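Local structure of oligopeptide-binding protein oppA (Lactococcus lactis, 3DRF) at residues Arg340-Val345 and Gln427-Gln432; Lys383-Leu388 and Lys434-Lys439. The protein captures oligopeptides in a voluminous cavity that closes like a Venus fly-trap and serves as the receptor of the OppABCDF ABC transporter for their uptake. All blocks are in the same frame, centred on the assembly; numbering follows the deposited sequence.

Interaction 1: Arg340-Val345 and Gln427-Gln432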
ATOM      1  N   ARG A 340       9.567 -19.794  11.402  1.00  7.46           N
ATOM      2  CA  ARG A 340       9.301 -18.570  12.190  1.00  7.55           C
ATOM      3  C   ARG A 340       8.294 -18.853  13.323  1.00  7.67           C
ATOM      4  O   ARG A 340       7.480 -19.713  13.244  1.00  8.35           O
ATOM      5  CB  ARG A 340       8.736 -17.395  11.316  1.00  7.32           C
ATOM      6  CG  ARG A 340       9.777 -16.814  10.312  1.00  7.47           C
ATOM      7  CD  ARG A 340       9.320 -15.427   9.797  1.00  7.62           C
ATOM      8  NE  ARG A 340       8.020 -15.519   9.121  1.00  7.32           N
ATOM      9  CZ  ARG A 340       7.361 -14.447   8.706  1.00  7.57           C
ATOM     10  NH1 ARG A 340       6.213 -14.601   8.135  1.00  8.15           N
ATOM     11  NH2 ARG A 340       7.885 -13.249   8.886  1.00  7.86           N
ATOM     12  N   ASN A 341       8.453 -18.050  14.384  1.00  8.31           N
ATOM     13  CA  ASN A 341       7.569 -18.062  15.522  1.00  8.11           C
ATOM     14  C   ASN A 341       6.755 -16.764  15.644  1.00  8.04           C
ATOM     15  O   ASN A 341       6.849 -16.058  16.600  1.00  8.25           O
ATOM     16  CB  ASN A 341       8.389 -18.306  16.822  1.00  8.49           C
ATOM     17  CG  ASN A 341       9.495 -17.300  17.027  1.00  8.31           C
ATOM     18  OD1 ASN A 341       9.953 -16.677  16.159  1.00  8.33           O
ATOM     19  ND2 ASN A 341       9.912 -17.173  18.274  1.00  9.53           N
ATOM     20  N   VAL A 342       5.917 -16.525  14.639  1.00  7.78           N
ATOM     21  CA  VAL A 342       5.209 -15.253  14.551  1.00  7.85           C
ATOM     22  C   VAL A 342       4.223 -15.092  15.733  1.00  8.19           C
ATOM     23  O   VAL A 342       4.097 -14.042  16.257  1.00  7.34           O
ATOM     24  CB  VAL A 342       4.466 -15.140  13.186  1.00  7.57           C
ATOM     25  CG1 VAL A 342       3.657 -13.908  13.139  1.00  8.96           C
ATOM     26  CG2 VAL A 342       5.486 -15.175  12.053  1.00  8.54           C
ATOM     27  N   ALA A 343       3.539 -16.161  16.125  1.00  8.05           N
ATOM     28  CA  ALA A 343       2.608 -16.102  17.259  1.00  8.43           C
ATOM     29  C   ALA A 343       3.356 -15.735  18.564  1.00  8.50           C
ATOM     30  O   ALA A 343       2.905 -14.890  19.288  1.00  8.58           O
ATOM     31  CB  ALA A 343       1.854 -17.458  17.388  1.00  9.11           C
ATOM     32  N   GLU A 344       4.500 -16.360  18.820  1.00  8.83           N
ATOM     33  CA  GLU A 344       5.283 -15.998  20.000  1.00  9.60           C
ATOM     34  C   GLU A 344       5.688 -14.511  19.986  1.00  9.22           C
ATOM     35  O   GLU A 344       5.601 -13.851  20.963  1.00  9.21           O
ATOM     36  CB  GLU A 344       6.541 -16.871  20.105  1.00 10.61           C
ATOM     37  CG  GLU A 344       6.317 -18.301  20.526  1.00 13.31           C
ATOM     38  CD  GLU A 344       7.597 -19.018  20.857  1.00 15.63           C
ATOM     39  OE1 GLU A 344       8.693 -18.577  20.590  1.00 13.16           O
ATOM     40  OE2 GLU A 344       7.393 -20.074  21.452  1.00 20.27           O
ATOM     41  N   VAL A 345       6.122 -13.994  18.838  1.00  8.40           N
ATOM     42  CA  VAL A 345       6.497 -12.579  18.692  1.00  8.72           C
ATOM     43  C   VAL A 345       5.284 -11.696  18.949  1.00  8.25           C
ATOM     44  O   VAL A 345       5.359 -10.779  19.692  1.00  8.56           O
ATOM     45  CB  VAL A 345       7.086 -12.349  17.259  1.00  8.38           C
ATOM     46  CG1 VAL A 345       7.153 -10.876  16.945  1.00  9.44           C
ATOM     47  CG2 VAL A 345       8.468 -13.050  17.155  1.00  9.04           C
ATOM     48  N   GLN A 427      16.625 -10.722  15.027  1.00  8.94           N
ATOM     49  CA  GLN A 427      17.586 -11.705  15.546  1.00  9.94           C
ATOM     50  C   GLN A 427      16.876 -12.983  16.017  1.00  9.28           C
ATOM     51  O   GLN A 427      17.365 -14.057  15.822  1.00  9.36           O
ATOM     52  CB  GLN A 427      18.405 -11.080  16.679  1.00 10.58           C
ATOM     53  CG  GLN A 427      19.397 -10.063  16.250  1.00 15.14           C
ATOM     54  CD  GLN A 427      20.394 -10.555  15.243  1.00 18.18           C
ATOM     55  OE1 GLN A 427      20.723 -11.708  15.159  1.00 20.62           O
ATOM     56  NE2 GLN A 427      20.939  -9.615  14.562  1.00 20.80           N
ATOM     57  N   ASN A 428      15.706 -12.813  16.610  1.00  9.26           N
ATOM     58  CA  ASN A 428      14.848 -13.949  16.973  1.00  8.98           C
ATOM     59  C   ASN A 428      14.516 -14.875  15.756  1.00  8.80           C
ATOM     60  O   ASN A 428      14.651 -16.062  15.865  1.00  9.34           O
ATOM     61  CB  ASN A 428      13.563 -13.476  17.658  1.00  9.34           C
ATOM     62  CG  ASN A 428      12.443 -14.488  17.601  1.00  9.17           C
ATOM     63  OD1 ASN A 428      12.340 -15.359  18.424  1.00 10.43           O
ATOM     64  ND2 ASN A 428      11.604 -14.357  16.620  1.00  8.91           N
ATOM     65  N   TYR A 429      14.179 -14.283  14.599  1.00  8.02           N
ATOM     66  CA  TYR A 429      13.961 -15.089  13.382  1.00  7.96           C
ATOM     67  C   TYR A 429      15.263 -15.744  12.883  1.00  7.58           C
ATOM     68  O   TYR A 429      15.230 -16.866  12.494  1.00  7.58           O
ATOM     69  CB  TYR A 429      13.245 -14.274  12.286  1.00  7.83           C
ATOM     70  CG  TYR A 429      11.793 -13.898  12.654  1.00  7.92           C
ATOM     71  CD1 TYR A 429      10.909 -14.806  13.270  1.00  7.89           C
ATOM     72  CD2 TYR A 429      11.334 -12.597  12.404  1.00  8.07           C
ATOM     73  CE1 TYR A 429       9.580 -14.429  13.586  1.00  7.76           C
ATOM     74  CE2 TYR A 429      10.031 -12.228  12.708  1.00  7.57           C
ATOM     75  CZ  TYR A 429       9.171 -13.141  13.288  1.00  7.92           C
ATOM     76  OH  TYR A 429       7.886 -12.830  13.624  1.00  8.84           O
ATOM     77  N   ILE A 430      16.363 -15.001  12.910  1.00  7.86           N
ATOM     78  CA  ILE A 430      17.664 -15.572  12.572  1.00  8.56           C
ATOM     79  C   ILE A 430      17.971 -16.823  13.452  1.00  8.56           C
ATOM     80  O   ILE A 430      18.446 -17.805  12.954  1.00  8.73           O
ATOM     81  CB  ILE A 430      18.769 -14.473  12.684  1.00  8.62           C
ATOM     82  CG1 ILE A 430      18.612 -13.488  11.513  1.00  8.50           C
ATOM     83  CG2 ILE A 430      20.188 -15.112  12.609  1.00  9.78           C
ATOM     84  CD1 ILE A 430      19.557 -12.227  11.578  1.00 10.17           C
ATOM     85  N   GLN A 431      17.685 -16.714  14.734  1.00  9.15           N
ATOM     86  CA  GLN A 431      17.813 -17.816  15.675  1.00  9.55           C
ATOM     87  C   GLN A 431      16.898 -18.982  15.299  1.00  8.89           C
ATOM     88  O   GLN A 431      17.324 -20.080  15.329  1.00  8.94           O
ATOM     89  CB  GLN A 431      17.492 -17.310  17.092  1.00 10.33           C
ATOM     90  CG  GLN A 431      17.418 -18.392  18.146  1.00 13.44           C
ATOM     91  CD  GLN A 431      16.749 -17.944  19.443  1.00 16.20           C
ATOM     92  OE1 GLN A 431      16.266 -16.833  19.593  1.00 16.93           O
ATOM     93  NE2 GLN A 431      16.768 -18.847  20.413  1.00 18.02           N
ATOM     94  N   GLN A 432      15.655 -18.739  14.899  1.00  8.41           N
ATOM     95  CA  GLN A 432      14.799 -19.850  14.480  1.00  8.35           C
ATOM     96  C   GLN A 432      15.351 -20.529  13.201  1.00  8.37           C
ATOM     97  O   GLN A 432      15.341 -21.725  13.090  1.00  8.47           O
ATOM     98  CB  GLN A 432      13.327 -19.397  14.242  1.00  8.53           C
ATOM     99  CG  GLN A 432      12.669 -18.629  15.399  1.00  8.99           C
ATOM    100  CD  GLN A 432      12.839 -19.316  16.764  1.00  9.49           C
ATOM    101  OE1 GLN A 432      12.518 -20.448  16.928  1.00 10.00           O
ATOM    102  NE2 GLN A 432      13.347 -18.578  17.696  1.00 11.43           N
TER
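N341 and N428 meet nearly coplanar, each amide giving an N-H to the other's carbonyl, their side chains coming from opposite directions, at a helix-to-helix junction in one lobe of the Venus fly-trap fold of the family 5 solute-binding proteins. N341 takes the N-cap position of helix 342-349, while N428 projects from helix 422-435. N428 ND2 donates to N341 OD1 over 2.9 Å, and N341 ND2 returns a bond to N428 OD1 over 3.0 Å. The two planes lie only 25° apart, and each donor comes in on a lone pair of the opposing carbonyl, so the cyclic pair fixes the rotation of both amides. The second hydrogen of N341 ND2 serves the carboxylate of E344, meeting OE1 on its anti side at 3.0 Å; the side chain makes no capping bond, its amide being used by N428 and E344. Its CG lies between the backbone N and the carbonyl carbon (chi1 56°), a torsion that brings the amide up against N428. There the amide of Q432 stacks on that of N341, while Q432 OE1 is bonded to K435.

The Y429 ring packs beside the amide pair. R340 lays its aliphatic chain over one ring face, with CD 3.9 Å from the Y429 ring centroid and nearly on the normal, a CH-pi contact. The chain bends about CG-CD (chi3 -60°), and the guanidinium goes on, through NH1, to T539 on strand 536-549; its distance from the ring allows at most a weak cation-pi attraction. The phenol end of Y429 slips between two valines of helix 342-349: its OH lies 3.7 Å from V342 CG2 and 3.6 Å from V345 CG2.

Interaction 2: Lys383-Leu388 and Lys434-Lys439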
ATOM      1  N   LYS A 383       8.535 -30.012  10.796  1.00 10.96           N
ATOM      2  CA  LYS A 383       8.177 -30.025   9.358  1.00 10.75           C
ATOM      3  C   LYS A 383       9.220 -29.325   8.483  1.00 10.28           C
ATOM      4  O   LYS A 383       9.555 -29.783   7.469  1.00  9.92           O
ATOM      5  CB  LYS A 383       6.780 -29.403   9.150  1.00 11.55           C
ATOM      6  CG  LYS A 383       6.310 -29.420   7.698  1.00 13.06           C
ATOM      7  CD  LYS A 383       4.814 -29.076   7.606  1.00 15.68           C
ATOM      8  CE  LYS A 383       4.360 -29.294   6.189  1.00 18.22           C
ATOM      9  NZ  LYS A 383       2.921 -29.042   5.932  1.00 21.15           N
ATOM     10  N   ALA A 384       9.707 -28.185   8.954  1.00  9.25           N
ATOM     11  CA  ALA A 384      10.745 -27.462   8.254  1.00  9.40           C
ATOM     12  C   ALA A 384      11.992 -28.305   8.044  1.00  9.45           C
ATOM     13  O   ALA A 384      12.459 -28.405   6.972  1.00  9.51           O
ATOM     14  CB  ALA A 384      11.088 -26.183   9.030  1.00  9.27           C
ATOM     15  N   ASN A 385      12.493 -28.911   9.118  1.00 10.06           N
ATOM     16  CA  ASN A 385      13.665 -29.805   9.015  1.00 10.48           C
ATOM     17  C   ASN A 385      13.410 -31.014   8.067  1.00 10.87           C
ATOM     18  O   ASN A 385      14.259 -31.347   7.306  1.00 11.61           O
ATOM     19  CB  ASN A 385      14.122 -30.254  10.443  1.00 10.52           C
ATOM     20  CG  ASN A 385      14.961 -29.182  11.173  1.00 11.19           C
ATOM     21  OD1 ASN A 385      15.897 -28.698  10.682  1.00 10.91           O
ATOM     22  ND2 ASN A 385      14.584 -28.914  12.393  1.00 13.10           N
ATOM     23  N   LYS A 386      12.234 -31.608   8.151  1.00 11.52           N
ATOM     24  CA  LYS A 386      11.847 -32.734   7.277  1.00 12.06           C
ATOM     25  C   LYS A 386      11.879 -32.296   5.799  1.00 11.35           C
ATOM     26  O   LYS A 386      12.408 -32.972   4.999  1.00 11.68           O
ATOM     27  CB  LYS A 386      10.463 -33.248   7.686  1.00 13.02           C
ATOM     28  CG  LYS A 386       9.980 -34.437   6.848  1.00 15.99           C
ATOM     29  CD  LYS A 386       8.634 -34.951   7.396  1.00 19.44           C
ATOM     30  CE  LYS A 386       8.016 -36.029   6.583  1.00 22.74           C
ATOM     31  NZ  LYS A 386       7.239 -35.454   5.619  1.00 24.65           N
ATOM     32  N   LEU A 387      11.273 -31.134   5.493  1.00 10.51           N
ATOM     33  CA  LEU A 387      11.223 -30.607   4.130  1.00 10.39           C
ATOM     34  C   LEU A 387      12.620 -30.439   3.557  1.00 10.23           C
ATOM     35  O   LEU A 387      12.858 -30.745   2.439  1.00 10.64           O
ATOM     36  CB  LEU A 387      10.474 -29.256   4.094  1.00 10.39           C
ATOM     37  CG  LEU A 387       8.952 -29.387   4.219  1.00 10.51           C
ATOM     38  CD1 LEU A 387       8.357 -28.039   4.555  1.00 10.73           C
ATOM     39  CD2 LEU A 387       8.313 -29.832   2.853  1.00 13.24           C
ATOM     40  N   LEU A 388      13.526 -29.925   4.380  1.00  9.94           N
ATOM     41  CA  LEU A 388      14.898 -29.670   3.941  1.00 10.04           C
ATOM     42  C   LEU A 388      15.668 -30.992   3.746  1.00 10.78           C
ATOM     43  O   LEU A 388      16.355 -31.132   2.794  1.00 10.59           O
ATOM     44  CB  LEU A 388      15.618 -28.729   4.950  1.00  9.86           C
ATOM     45  CG  LEU A 388      15.040 -27.279   4.891  1.00  9.48           C
ATOM     46  CD1 LEU A 388      15.623 -26.479   6.072  1.00 10.68           C
ATOM     47  CD2 LEU A 388      15.376 -26.662   3.529  1.00 11.26           C
ATOM     48  N   LYS A 434      18.471 -20.692  12.260  1.00  8.81           N
ATOM     49  CA  LYS A 434      19.628 -21.503  12.677  1.00  9.54           C
ATOM     50  C   LYS A 434      19.169 -22.890  13.189  1.00  9.52           C
ATOM     51  O   LYS A 434      19.820 -23.861  12.916  1.00  9.88           O
ATOM     52  CB  LYS A 434      20.438 -20.732  13.709  1.00  9.99           C
ATOM     53  CG  LYS A 434      21.689 -21.510  14.207  1.00 11.83           C
ATOM     54  CD  LYS A 434      22.521 -20.619  15.120  1.00 14.25           C
ATOM     55  CE  LYS A 434      23.863 -21.294  15.560  1.00 16.38           C
ATOM     56  NZ  LYS A 434      24.486 -20.513  16.678  1.00 19.96           N
ATOM     57  N   LYS A 435      18.055 -22.947  13.906  1.00 10.14           N
ATOM     58  CA  LYS A 435      17.496 -24.242  14.354  1.00 10.98           C
ATOM     59  C   LYS A 435      17.207 -25.194  13.205  1.00 10.81           C
ATOM     60  O   LYS A 435      17.241 -26.386  13.400  1.00 13.11           O
ATOM     61  CB  LYS A 435      16.210 -24.084  15.190  1.00 11.12           C
ATOM     62  CG  LYS A 435      16.349 -23.259  16.487  1.00 11.76           C
ATOM     63  CD  LYS A 435      14.951 -23.039  17.129  1.00 11.87           C
ATOM     64  CE  LYS A 435      15.024 -22.184  18.355  1.00 12.07           C
ATOM     65  NZ  LYS A 435      13.707 -22.055  18.921  1.00 12.70           N
ATOM     66  N   ILE A 436      16.914 -24.679  12.025  1.00 10.04           N
ATOM     67  CA  ILE A 436      16.666 -25.560  10.847  1.00  9.60           C
ATOM     68  C   ILE A 436      17.833 -25.615   9.861  1.00  9.04           C
ATOM     69  O   ILE A 436      17.694 -26.074   8.799  1.00  9.58           O
ATOM     70  CB  ILE A 436      15.343 -25.225  10.083  1.00  9.43           C
ATOM     71  CG1 ILE A 436      15.410 -23.796   9.492  1.00  9.43           C
ATOM     72  CG2 ILE A 436      14.066 -25.412  11.047  1.00 10.66           C
ATOM     73  CD1 ILE A 436      14.358 -23.510   8.405  1.00 10.48           C
ATOM     74  N   GLY A 437      18.981 -25.127  10.279  1.00  8.68           N
ATOM     75  CA  GLY A 437      20.212 -25.215   9.509  1.00  8.56           C
ATOM     76  C   GLY A 437      20.338 -24.249   8.333  1.00  8.45           C
ATOM     77  O   GLY A 437      21.042 -24.478   7.424  1.00  8.52           O
ATOM     78  N   VAL A 438      19.670 -23.121   8.484  1.00  8.73           N
ATOM     79  CA  VAL A 438      19.747 -22.031   7.503  1.00  8.60           C
ATOM     80  C   VAL A 438      20.492 -20.858   8.141  1.00  8.68           C
ATOM     81  O   VAL A 438      20.116 -20.369   9.173  1.00  9.11           O
ATOM     82  CB  VAL A 438      18.332 -21.600   7.068  1.00  8.72           C
ATOM     83  CG1 VAL A 438      18.435 -20.435   6.022  1.00  8.85           C
ATOM     84  CG2 VAL A 438      17.600 -22.824   6.475  1.00  9.56           C
ATOM     85  N   LYS A 439      21.558 -20.438   7.499  1.00  8.96           N
ATOM     86  CA  LYS A 439      22.355 -19.316   7.949  1.00  9.54           C
ATOM     87  C   LYS A 439      21.838 -18.017   7.314  1.00  9.21           C
ATOM     88  O   LYS A 439      21.857 -17.840   6.152  1.00 11.03           O
ATOM     89  CB  LYS A 439      23.840 -19.480   7.601  1.00 10.21           C
ATOM     90  CG  LYS A 439      24.702 -18.398   8.257  1.00 13.51           C
ATOM     91  CD  LYS A 439      26.088 -18.344   7.638  1.00 18.35           C
ATOM     92  CE  LYS A 439      26.883 -19.417   8.177  1.00 21.74           C
ATOM     93  NZ  LYS A 439      28.328 -19.378   7.723  1.00 24.40           N
TER
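I436 presses its branched side chain against A384, N385 and L388 of helix 381-390, just where helix 422-435 stops. That helix closes with a Schellman motif: G437, with positive phi, is the C-prime residue, G437 N bonds K434 O, and V438 N turns back to W433 O. I436, in the turn just before G437, points its CB toward helix 381-390. Starting at CB, the isoleucine lies 3.6 Å from N385 OD1, and its CA is nearer still to the same oxygen, so the amide of N385 rests against the root of the side chain. N385 forms no hydrogen bond across this contact. From CB the methyl branch CG2 goes to the wall of the helix, meeting A384 CB at 3.7 Å and the amide of N385 on its flank. The other branch of I436 starts with CG1 between the backbone N and the carbonyl carbon (chi1 63°) and then runs extended, which carries I436 CD1 to 4.0 Å from L388 CD1.

L388 crosses the isoleucine at about a right angle and does more than meet its tip. The same L388 CD1 methyl lies 3.4 Å from I436 O and 4.2 Å from V438 CG2. One leucine methyl thus touches both I436 and V438, on either side of G437 in the turn that leads to strand 439-442.

R402 of strand 401-404 hydrogen-bonds N385 OD1 through NH2 and I436 O through NE. I436 also touches A339 of helix 330-339 and L388 touches V332 and A335, while V438 packs on L409 and L411 of strand 407-414: the contact lies where helices 330-339 and 381-390, the end of helix 422-435 and the neighbouring strands converge.

How the interactions relate
Both interactions draw on helix 422-435, its middle in interaction 1 and its C-terminal end in interaction 2, with centres 13 Å apart. Both are mainly buried, although interaction 2 lies farther from the centre of the chain and has the exposed K435 at its margin. Interaction 1 couples the helix to the start of helix 342-349 through paired amides and an aromatic ring; interaction 2 joins its end to helix 381-390 by aliphatic packing, with no hydrogen bond between the segments. The two surroundings are also linked along the helix, where one side-chain hydrogen bond runs between the two contacts.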